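PDB 4ZXH: Abbfa_003403 from Acinetobacter baumannii, which probably assembles a peptide product as a four-domain nonribosomal peptide synthetase, with condensation, adenylation, phosphopantetheine-carrying and thioesterase domains. Local coordinates for residues I82-W87 with E179-A184; A485-Q490 with P681-G686; V911-G916 with I942-F947. All coordinates share one frame; numbering follows the deposited sequence.

Interaction 1 (I82-W87 with E179-A184); sequences IEQLIW and EFVQYA
Gln84 and Ile86 of strand 82-87 meet Phe180, Val181 and Ala184 of helix 179-184 in a buried strand-on-helix contact within the condensation domain, part amide against ring and part aliphatic. The segment axes run almost antiparallel, at 155°, and approach to 10.9 Å, so side chains alone bridge the gap. The ring of Phe180 presents an edge to the amide of Gln84. Gln84 OE1 lies 3.6 Å from Phe180 CE2, near the ring plane, while the amide plane stands almost perpendicular to the ring, 79° from it. The glutamine's polar end is satisfied by other residues, OE1 accepting from Gln23 NE2 and NE2 donating to Ala18 O, which should hold the amide's rotation. Gln84 NE2 also passes 4.2 Å from Ala184 CB. Beside it, Ile86 CD1 meets Val181 CG2 at 4.1 Å and approaches Phe180 CZ obliquely at 4.2 Å. Leu70 and Val73 add further apolar contacts to Phe180. A helix thus packs on the middle strand of the small antiparallel sheet 13-18, 81-87 and 73-78, part of the N-terminal half of a condensation domain with the chloramphenicol acetyltransferase-like fold.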
loop_
_atom_site.group_PDB
_atom_site.type_symbol
_atom_site.label_atom_id
_atom_site.label_comp_id
_atom_site.label_asym_id
_atom_site.label_seq_id
_atom_site.Cartn_x
_atom_site.Cartn_y
_atom_site.Cartn_z
ATOM N N ILE A 82 -15.620 4.169 24.925
ATOM C CA ILE A 82 -14.609 5.088 25.421
ATOM C C ILE A 82 -15.216 6.092 26.390
ATOM O O ILE A 82 -16.295 6.630 26.143
ATOM C CB ILE A 82 -13.943 5.818 24.257
ATOM C CG1 ILE A 82 -13.495 4.792 23.210
ATOM C CG2 ILE A 82 -12.745 6.643 24.728
ATOM C CD1 ILE A 82 -13.244 5.375 21.809
ATOM N N GLU A 83 -14.529 6.335 27.503
ATOM C CA GLU A 83 -15.020 7.264 28.527
ATOM C C GLU A 83 -14.068 8.448 28.766
ATOM O O GLU A 83 -12.893 8.392 28.415
ATOM C CB GLU A 83 -15.248 6.518 29.846
ATOM C CG GLU A 83 -16.552 5.735 29.934
ATOM C CD GLU A 83 -16.734 5.041 31.285
ATOM O OE1 GLU A 83 -15.715 4.579 31.844
ATOM O OE2 GLU A 83 -17.884 4.979 31.795
ATOM N N GLN A 84 -14.600 9.519 29.344
ATOM C CA GLN A 84 -13.801 10.585 29.965
ATOM C C GLN A 84 -13.970 10.500 31.465
ATOM O O GLN A 84 -15.099 10.522 31.969
ATOM C CB GLN A 84 -14.249 11.977 29.518
ATOM C CG GLN A 84 -13.854 12.372 28.140
ATOM C CD GLN A 84 -14.321 13.769 27.796
ATOM O OE1 GLN A 84 -13.511 14.649 27.528
ATOM N NE2 GLN A 84 -15.635 13.978 27.789
ATOM N N LEU A 85 -12.869 10.419 32.193
ATOM C CA LEU A 85 -12.952 10.470 33.646
ATOM C C LEU A 85 -12.413 11.814 34.161
ATOM O O LEU A 85 -11.330 12.252 33.756
ATOM C CB LEU A 85 -12.170 9.317 34.266
ATOM C CG LEU A 85 -12.394 7.880 33.792
ATOM C CD1 LEU A 85 -11.603 6.921 34.667
ATOM C CD2 LEU A 85 -13.878 7.502 33.770
ATOM N N ILE A 86 -13.168 12.471 35.038
ATOM C CA ILE A 86 -12.640 13.617 35.772
ATOM C C ILE A 86 -12.071 13.165 37.117
ATOM O O ILE A 86 -12.811 12.795 38.018
ATOM C CB ILE A 86 -13.707 14.701 36.014
ATOM C CG1 ILE A 86 -14.145 15.349 34.695
ATOM C CG2 ILE A 86 -13.146 15.775 36.918
ATOM C CD1 ILE A 86 -15.410 16.171 34.810
ATOM N N TRP A 87 -10.746 13.174 37.234
ATOM C CA TRP A 87 -10.072 12.835 38.482
ATOM C C TRP A 87 -10.130 14.002 39.460
ATOM O O TRP A 87 -10.062 15.149 39.045
ATOM C CB TRP A 87 -8.618 12.461 38.211
ATOM C CG TRP A 87 -8.474 11.244 37.382
ATOM C CD1 TRP A 87 -8.442 11.176 36.022
ATOM C CD2 TRP A 87 -8.352 9.901 37.855
ATOM N NE1 TRP A 87 -8.301 9.867 35.617
ATOM C CE2 TRP A 87 -8.248 9.067 36.727
ATOM C CE3 TRP A 87 -8.315 9.322 39.126
ATOM C CZ2 TRP A 87 -8.107 7.688 36.829
ATOM C CZ3 TRP A 87 -8.183 7.950 39.225
ATOM C CH2 TRP A 87 -8.079 7.148 38.083
ATOM N N GLU A 179 -18.234 22.503 30.893
ATOM C CA GLU A 179 -19.305 22.355 29.909
ATOM C C GLU A 179 -19.066 21.206 28.905
ATOM O O GLU A 179 -20.017 20.585 28.450
ATOM C CB GLU A 179 -19.507 23.671 29.155
ATOM C CG GLU A 179 -20.598 23.611 28.077
ATOM C CD GLU A 179 -22.018 23.616 28.643
ATOM O OE1 GLU A 179 -22.203 23.986 29.835
ATOM O OE2 GLU A 179 -22.951 23.247 27.884
ATOM N N PHE A 180 -17.808 20.925 28.564
ATOM C CA PHE A 180 -17.481 19.878 27.576
ATOM C C PHE A 180 -18.176 18.550 27.869
ATOM O O PHE A 180 -18.540 17.800 26.973
ATOM C CB PHE A 180 -15.960 19.643 27.511
ATOM C CG PHE A 180 -15.384 19.021 28.765
ATOM C CD1 PHE A 180 -15.210 19.784 29.929
ATOM C CD2 PHE A 180 -15.028 17.674 28.791
ATOM C CE1 PHE A 180 -14.679 19.211 31.087
ATOM C CE2 PHE A 180 -14.499 17.096 29.943
ATOM C CZ PHE A 180 -14.322 17.866 31.095
ATOM N N VAL A 181 -18.339 18.270 29.144
ATOM C CA VAL A 181 -18.987 17.062 29.593
ATOM C C VAL A 181 -20.478 17.054 29.264
ATOM O O VAL A 181 -20.992 16.055 28.761
ATOM C CB VAL A 181 -18.753 16.883 31.103
ATOM C CG1 VAL A 181 -19.955 16.257 31.780
ATOM C CG2 VAL A 181 -17.487 16.048 31.319
ATOM N N GLN A 182 -21.174 18.154 29.540
ATOM C CA GLN A 182 -22.592 18.226 29.219
ATOM C C GLN A 182 -22.776 18.055 27.713
ATOM O O GLN A 182 -23.618 17.279 27.268
ATOM C CB GLN A 182 -23.205 19.544 29.697
ATOM C CG GLN A 182 -24.729 19.526 29.696
ATOM C CD GLN A 182 -25.343 20.771 30.323
ATOM O OE1 GLN A 182 -24.633 21.662 30.799
ATOM N NE2 GLN A 182 -26.676 20.829 30.338
ATOM N N TYR A 183 -21.959 18.762 26.939
ATOM C CA TYR A 183 -21.966 18.648 25.488
ATOM C C TYR A 183 -21.843 17.195 25.026
ATOM O O TYR A 183 -22.669 16.710 24.249
ATOM C CB TYR A 183 -20.834 19.478 24.893
ATOM C CG TYR A 183 -20.786 19.489 23.379
ATOM C CD1 TYR A 183 -21.570 20.379 22.649
ATOM C CD2 TYR A 183 -19.946 18.625 22.675
ATOM C CE1 TYR A 183 -21.535 20.404 21.260
ATOM C CE2 TYR A 183 -19.899 18.644 21.282
ATOM C CZ TYR A 183 -20.704 19.543 20.580
ATOM O OH TYR A 183 -20.679 19.592 19.200
ATOM N N ALA A 184 -20.814 16.502 25.507
ATOM C CA ALA A 184 -20.585 15.114 25.122
ATOM C C ALA A 184 -21.743 14.211 25.551
ATOM O O ALA A 184 -22.205 13.371 24.778
ATOM C CB ALA A 184 -19.280 14.607 25.705
#

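Interaction 2 (A485-Q490 with P681-G686); sequences AMILKQ and PLMYGG
Gln490, on helix 483-494, reaches from its backbone into the turn formed by residues 681-686, and its side chain can be followed atom by atom. Gln490 CB comes first, 3.4 Å from Leu682 O. Gln490 CG then faces two carbonyl oxygens of the turn, Leu682 O and Met683 O, each 3.2 Å away. Beyond it the chain bends (chi2 -52°), which lays the amide alongside the backbone of the turn instead of sending it straight outward. Gln490 CD passes 3.6 Å from Met683 O. At the tip, Gln490 OE1 rests 3.4 Å from Gly685 N and Gln490 NE2 3.5 Å from Met683 O, but the angles are poor and neither pair is a hydrogen bond. Gly685, at a positive phi of 103°, brings only backbone to this spot. Its turn is tied internally: Pro681 O accepts from Tyr684 N and Gly686 N, which reach it from opposite faces of the carbonyl plane.

One helical turn earlier, Met486 meets the same turn with its methyl group. With the chain bent at chi3 (70°), Met486 CE comes within 4.1 Å of Met683 CE. It approaches the Tyr684 ring obliquely, and Tyr684 OH lies 4.0 Å from Met486 CE. Ile487 CG1 packs on Met683 CG. Behind the turn, Met683 and Tyr684 rest on helix 641-655, and Leu682 on Tyr509 and Leu512 of helix 509-525; Tyr509 also touches Gln490. The turn therefore lies among three helices of the adenylation domain, just before strand 687-690. With no hydrogen bond or salt bridge between the segments, the contact rests on weakly directional van der Waals packing of Met486, Ile487, Met683, Tyr684 and the Gln490 methylenes, the amide lying beside the turn's peptides without hydrogen-bonding to them.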
loop_
_atom_site.group_PDB
_atom_site.type_symbol
_atom_site.label_atom_id
_atom_site.label_comp_id
_atom_site.label_asym_id
_atom_site.label_seq_id
_atom_site.Cartn_x
_atom_site.Cartn_y
_atom_site.Cartn_z
ATOM N N ALA A 485 36.701 6.625 -41.618
ATOM C CA ALA A 485 38.102 7.009 -41.521
ATOM C C ALA A 485 38.704 6.527 -40.205
ATOM O O ALA A 485 39.836 6.059 -40.171
ATOM C CB ALA A 485 38.248 8.511 -41.658
ATOM N N MET A 486 37.930 6.631 -39.131
ATOM C CA MET A 486 38.361 6.171 -37.821
ATOM C C MET A 486 38.673 4.677 -37.820
ATOM O O MET A 486 39.676 4.245 -37.246
ATOM C CB MET A 486 37.295 6.465 -36.771
ATOM C CG MET A 486 37.053 7.932 -36.490
ATOM S SD MET A 486 36.009 8.120 -35.025
ATOM C CE MET A 486 37.151 7.584 -33.752
ATOM N N ILE A 487 37.811 3.894 -38.461
ATOM C CA ILE A 487 37.990 2.449 -38.510
ATOM C C ILE A 487 39.123 2.062 -39.450
ATOM O O ILE A 487 39.908 1.162 -39.147
ATOM C CB ILE A 487 36.693 1.733 -38.922
ATOM C CG1 ILE A 487 35.635 1.940 -37.837
ATOM C CG2 ILE A 487 36.930 0.248 -39.087
ATOM C CD1 ILE A 487 34.387 1.137 -38.037
ATOM N N LEU A 488 39.234 2.750 -40.578
ATOM C CA LEU A 488 40.371 2.531 -41.465
ATOM C C LEU A 488 41.715 2.793 -40.758
ATOM O O LEU A 488 42.662 2.018 -40.917
ATOM C CB LEU A 488 40.248 3.409 -42.711
ATOM C CG LEU A 488 39.225 2.947 -43.744
ATOM C CD1 LEU A 488 39.238 3.851 -44.952
ATOM C CD2 LEU A 488 39.516 1.517 -44.148
ATOM N N LYS A 489 41.796 3.874 -39.981
ATOM C CA LYS A 489 43.006 4.177 -39.222
ATOM C C LYS A 489 43.370 3.004 -38.310
ATOM O O LYS A 489 44.521 2.560 -38.281
ATOM C CB LYS A 489 42.832 5.456 -38.394
ATOM C CG LYS A 489 44.086 5.895 -37.625
ATOM N N GLN A 490 42.378 2.492 -37.588
ATOM C CA GLN A 490 42.592 1.346 -36.708
ATOM C C GLN A 490 43.039 0.100 -37.471
ATOM O O GLN A 490 43.876 -0.656 -36.991
ATOM C CB GLN A 490 41.328 1.041 -35.903
ATOM C CG GLN A 490 40.954 2.153 -34.932
ATOM C CD GLN A 490 42.114 2.564 -34.035
ATOM O OE1 GLN A 490 42.870 1.722 -33.536
ATOM N NE2 GLN A 490 42.280 3.868 -33.858
ATOM N N PRO A 681 34.426 -0.971 -30.313
ATOM C CA PRO A 681 35.837 -1.252 -30.027
ATOM C C PRO A 681 36.670 -1.145 -31.295
ATOM O O PRO A 681 37.861 -0.841 -31.213
ATOM C CB PRO A 681 35.827 -2.695 -29.494
ATOM C CG PRO A 681 34.391 -3.000 -29.195
ATOM C CD PRO A 681 33.601 -2.185 -30.174
ATOM N N LEU A 682 36.052 -1.387 -32.451
ATOM C CA LEU A 682 36.778 -1.303 -33.715
ATOM C C LEU A 682 37.252 0.126 -33.994
ATOM O O LEU A 682 38.286 0.326 -34.616
ATOM C CB LEU A 682 35.916 -1.790 -34.862
ATOM C CG LEU A 682 35.468 -3.238 -34.803
ATOM C CD1 LEU A 682 34.572 -3.516 -35.997
ATOM C CD2 LEU A 682 36.664 -4.171 -34.795
ATOM N N MET A 683 36.499 1.117 -33.527
ATOM C CA MET A 683 36.937 2.509 -33.622
ATOM C C MET A 683 38.229 2.793 -32.830
ATOM O O MET A 683 38.908 3.802 -33.076
ATOM C CB MET A 683 35.826 3.454 -33.141
ATOM C CG MET A 683 34.608 3.567 -34.057
ATOM S SD MET A 683 33.135 4.245 -33.229
ATOM C CE MET A 683 33.777 5.724 -32.454
ATOM N N TYR A 684 38.585 1.925 -31.886
ATOM C CA TYR A 684 39.706 2.257 -31.007
ATOM C C TYR A 684 40.801 1.189 -30.901
ATOM O O TYR A 684 41.808 1.399 -30.212
ATOM C CB TYR A 684 39.159 2.615 -29.616
ATOM C CG TYR A 684 38.319 3.870 -29.667
ATOM C CD1 TYR A 684 38.923 5.122 -29.768
ATOM C CD2 TYR A 684 36.926 3.811 -29.671
ATOM C CE1 TYR A 684 38.181 6.285 -29.847
ATOM C CE2 TYR A 684 36.163 4.982 -29.746
ATOM C CZ TYR A 684 36.811 6.214 -29.835
ATOM O OH TYR A 684 36.100 7.383 -29.917
ATOM N N GLY A 685 40.623 0.065 -31.596
ATOM C CA GLY A 685 41.669 -0.941 -31.690
ATOM C C GLY A 685 41.462 -2.162 -30.811
ATOM O O GLY A 685 42.307 -3.070 -30.771
ATOM N N GLY A 686 40.334 -2.184 -30.105
ATOM C CA GLY A 686 39.980 -3.297 -29.240
ATOM C C GLY A 686 39.387 -4.496 -29.966
ATOM O O GLY A 686 39.441 -4.575 -31.189
#

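Interaction 3 (V911-G916 with I942-F947); sequences VAYVTG and IRLDEF
Tyr913 and Ile942, paired in a parallel beta bridge, lie side by side and point the same way from the sheet, with Tyr913 CE1 3.6 Å from Ile942 CD1. Ile942 CD1 also packs on Val911 CG1. Leu944 crosses the tyrosine at an angle, its CD1 3.8 Å from Tyr913 CD1. Val914 and Arg943, the next bridged pair, turn to the other face. Arg943 has its CG anti to the backbone N (chi1 -167°), and the extended chain sends the guanidinium forward beside the strand to Gly916. There Arg943 NH2 makes a weak hydrogen bond of 3.3 Å to Gly916 O, which sits near the guanidinium plane; since Gly916 is poorly ordered, this bond is to be read with caution.

Ile942 bonds to the residues on either side of its partner Tyr913, the pattern of parallel strands: Ile942 N donates to Ala912 O and Val914 N to Ile942 O, and Leu944 N continues it to Val914 O, each at 2.9 Å. After Leu944 the second segment curls back, and Phe947 turns the edge of its ring to the first strand, with Phe947 CZ 3.4 Å from Tyr913 O.

Phe960 meets both aromatic residues, edge-to-face with Tyr913 and with planes about 55° apart at Phe947, while Tyr913 OH is hydrogen-bonded to Pro961 O. Phe947 further touches Asp895 and Val897 of strand 893-903. Strand 907-916 is the centre of this three-stranded sheet in the C-terminal adenylation subdomain: antiparallel to 893-903 on one side, parallel to 940-943 on the other, and joined to the latter by a beta-alpha-beta crossover through helix 921-931.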
loop_
_atom_site.group_PDB
_atom_site.type_symbol
_atom_site.label_atom_id
_atom_site.label_comp_id
_atom_site.label_asym_id
_atom_site.label_seq_id
_atom_site.Cartn_x
_atom_site.Cartn_y
_atom_site.Cartn_z
ATOM N N VAL A 911 -3.418 -7.279 -11.415
ATOM C CA VAL A 911 -3.019 -8.693 -11.578
ATOM C C VAL A 911 -1.534 -8.864 -11.344
ATOM O O VAL A 911 -0.721 -8.112 -11.898
ATOM C CB VAL A 911 -3.295 -9.214 -12.998
ATOM C CG1 VAL A 911 -3.184 -10.735 -13.057
ATOM C CG2 VAL A 911 -4.639 -8.760 -13.458
ATOM N N ALA A 912 -1.155 -9.862 -10.565
ATOM C CA ALA A 912 0.264 -10.122 -10.368
ATOM C C ALA A 912 0.665 -11.451 -10.971
ATOM O O ALA A 912 0.142 -12.499 -10.575
ATOM C CB ALA A 912 0.613 -10.093 -8.886
ATOM N N TYR A 913 1.583 -11.412 -11.930
ATOM C CA TYR A 913 2.185 -12.639 -12.477
ATOM C C TYR A 913 3.532 -12.906 -11.782
ATOM O O TYR A 913 4.334 -11.970 -11.591
ATOM C CB TYR A 913 2.379 -12.527 -13.995
ATOM C CG TYR A 913 1.134 -12.145 -14.765
ATOM C CD1 TYR A 913 0.324 -13.120 -15.356
ATOM C CD2 TYR A 913 0.771 -10.823 -14.903
ATOM C CE1 TYR A 913 -0.830 -12.780 -16.060
ATOM C CE2 TYR A 913 -0.375 -10.463 -15.601
ATOM C CZ TYR A 913 -1.171 -11.444 -16.179
ATOM O OH TYR A 913 -2.309 -11.075 -16.868
ATOM N N VAL A 914 3.782 -14.154 -11.373
ATOM C CA VAL A 914 5.039 -14.463 -10.684
ATOM C C VAL A 914 5.689 -15.758 -11.178
ATOM O O VAL A 914 4.990 -16.677 -11.617
ATOM C CB VAL A 914 4.831 -14.556 -9.161
ATOM C CG1 VAL A 914 4.448 -13.186 -8.587
ATOM C CG2 VAL A 914 3.766 -15.579 -8.840
ATOM N N THR A 915 7.024 -15.810 -11.132
ATOM C CA THR A 915 7.784 -17.051 -11.402
ATOM C C THR A 915 8.680 -17.356 -10.231
ATOM O O THR A 915 9.117 -16.445 -9.539
ATOM C CB THR A 915 8.709 -16.978 -12.642
ATOM O OG1 THR A 915 9.528 -15.803 -12.554
ATOM C CG2 THR A 915 7.939 -16.920 -13.902
ATOM N N GLY A 916 8.997 -18.630 -10.045
ATOM C CA GLY A 916 9.883 -19.042 -8.976
ATOM C C GLY A 916 9.948 -20.543 -8.825
ATOM O O GLY A 916 9.144 -21.262 -9.415
ATOM N N ILE A 942 -1.152 -15.101 -10.512
ATOM C CA ILE A 942 -1.021 -16.163 -11.487
ATOM C C ILE A 942 0.437 -16.610 -11.524
ATOM O O ILE A 942 1.336 -15.775 -11.670
ATOM C CB ILE A 942 -1.469 -15.686 -12.886
ATOM C CG1 ILE A 942 -2.929 -15.260 -12.861
ATOM C CG2 ILE A 942 -1.277 -16.766 -13.934
ATOM C CD1 ILE A 942 -3.346 -14.583 -14.141
ATOM N N ARG A 943 0.685 -17.909 -11.376
ATOM C CA ARG A 943 2.047 -18.416 -11.537
ATOM C C ARG A 943 2.328 -18.760 -12.989
ATOM O O ARG A 943 1.487 -19.316 -13.682
ATOM C CB ARG A 943 2.290 -19.630 -10.654
ATOM C CG ARG A 943 3.751 -20.034 -10.507
ATOM C CD ARG A 943 3.848 -21.163 -9.509
ATOM N NE ARG A 943 5.183 -21.729 -9.322
ATOM C CZ ARG A 943 5.440 -22.702 -8.443
ATOM N NH1 ARG A 943 4.454 -23.200 -7.698
ATOM N NH2 ARG A 943 6.667 -23.189 -8.305
ATOM N N LEU A 944 3.506 -18.382 -13.454
ATOM C CA LEU A 944 3.947 -18.725 -14.794
ATOM C C LEU A 944 5.315 -19.380 -14.677
ATOM O O LEU A 944 6.057 -19.113 -13.735
ATOM C CB LEU A 944 4.018 -17.483 -15.695
ATOM C CG LEU A 944 2.717 -16.730 -15.990
ATOM C CD1 LEU A 944 2.961 -15.459 -16.802
ATOM C CD2 LEU A 944 1.714 -17.616 -16.681
ATOM N N ASP A 945 5.642 -20.244 -15.623
ATOM C CA ASP A 945 6.952 -20.864 -15.678
ATOM C C ASP A 945 7.992 -19.890 -16.236
ATOM O O ASP A 945 9.077 -19.720 -15.685
ATOM C CB ASP A 945 6.878 -22.123 -16.532
ATOM C CG ASP A 945 8.192 -22.851 -16.620
ATOM O OD1 ASP A 945 8.858 -22.931 -15.560
ATOM O OD2 ASP A 945 8.532 -23.341 -17.746
ATOM N N GLU A 946 7.642 -19.240 -17.335
ATOM C CA GLU A 946 8.548 -18.322 -18.011
ATOM C C GLU A 946 7.807 -17.102 -18.513
ATOM O O GLU A 946 6.795 -17.220 -19.222
ATOM C CB GLU A 946 9.250 -19.015 -19.184
ATOM C CG GLU A 946 10.555 -19.672 -18.786
ATOM C CD GLU A 946 11.132 -20.535 -19.884
ATOM O OE1 GLU A 946 10.680 -20.399 -21.044
ATOM O OE2 GLU A 946 12.020 -21.364 -19.581
ATOM N N PHE A 947 8.311 -15.928 -18.153
ATOM C CA PHE A 947 7.703 -14.702 -18.637
ATOM C C PHE A 947 7.944 -14.585 -20.137
ATOM O O PHE A 947 9.072 -14.761 -20.589
ATOM C CB PHE A 947 8.266 -13.492 -17.892
ATOM C CG PHE A 947 7.693 -13.308 -16.512
ATOM C CD1 PHE A 947 6.724 -14.168 -16.029
ATOM C CD2 PHE A 947 8.113 -12.265 -15.709
ATOM C CE1 PHE A 947 6.182 -13.994 -14.762
ATOM C CE2 PHE A 947 7.577 -12.074 -14.446
ATOM C CZ PHE A 947 6.607 -12.945 -13.969
#

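In the fold
From the N terminus the three contacts close in succession, none nested in or crossing another. Interaction 1 comes first, closing a loop of 91 residues inside the condensation domain and setting helix 179-187 against strand 81-87. Interaction 2 spans 190 residues of the adenylation domain, bringing an early helix onto the turn that leads into the sheet containing strand 687-690. Interaction 3 closes only 25 residues, within the C-terminal adenylation subdomain. Each ties together its own domain or subdomain, and none touches another. Between nearest atoms, interactions 1 and 2 are about 70 Å apart. Interactions 2 and 3 come nearer, their nearest atoms about 29 Å apart.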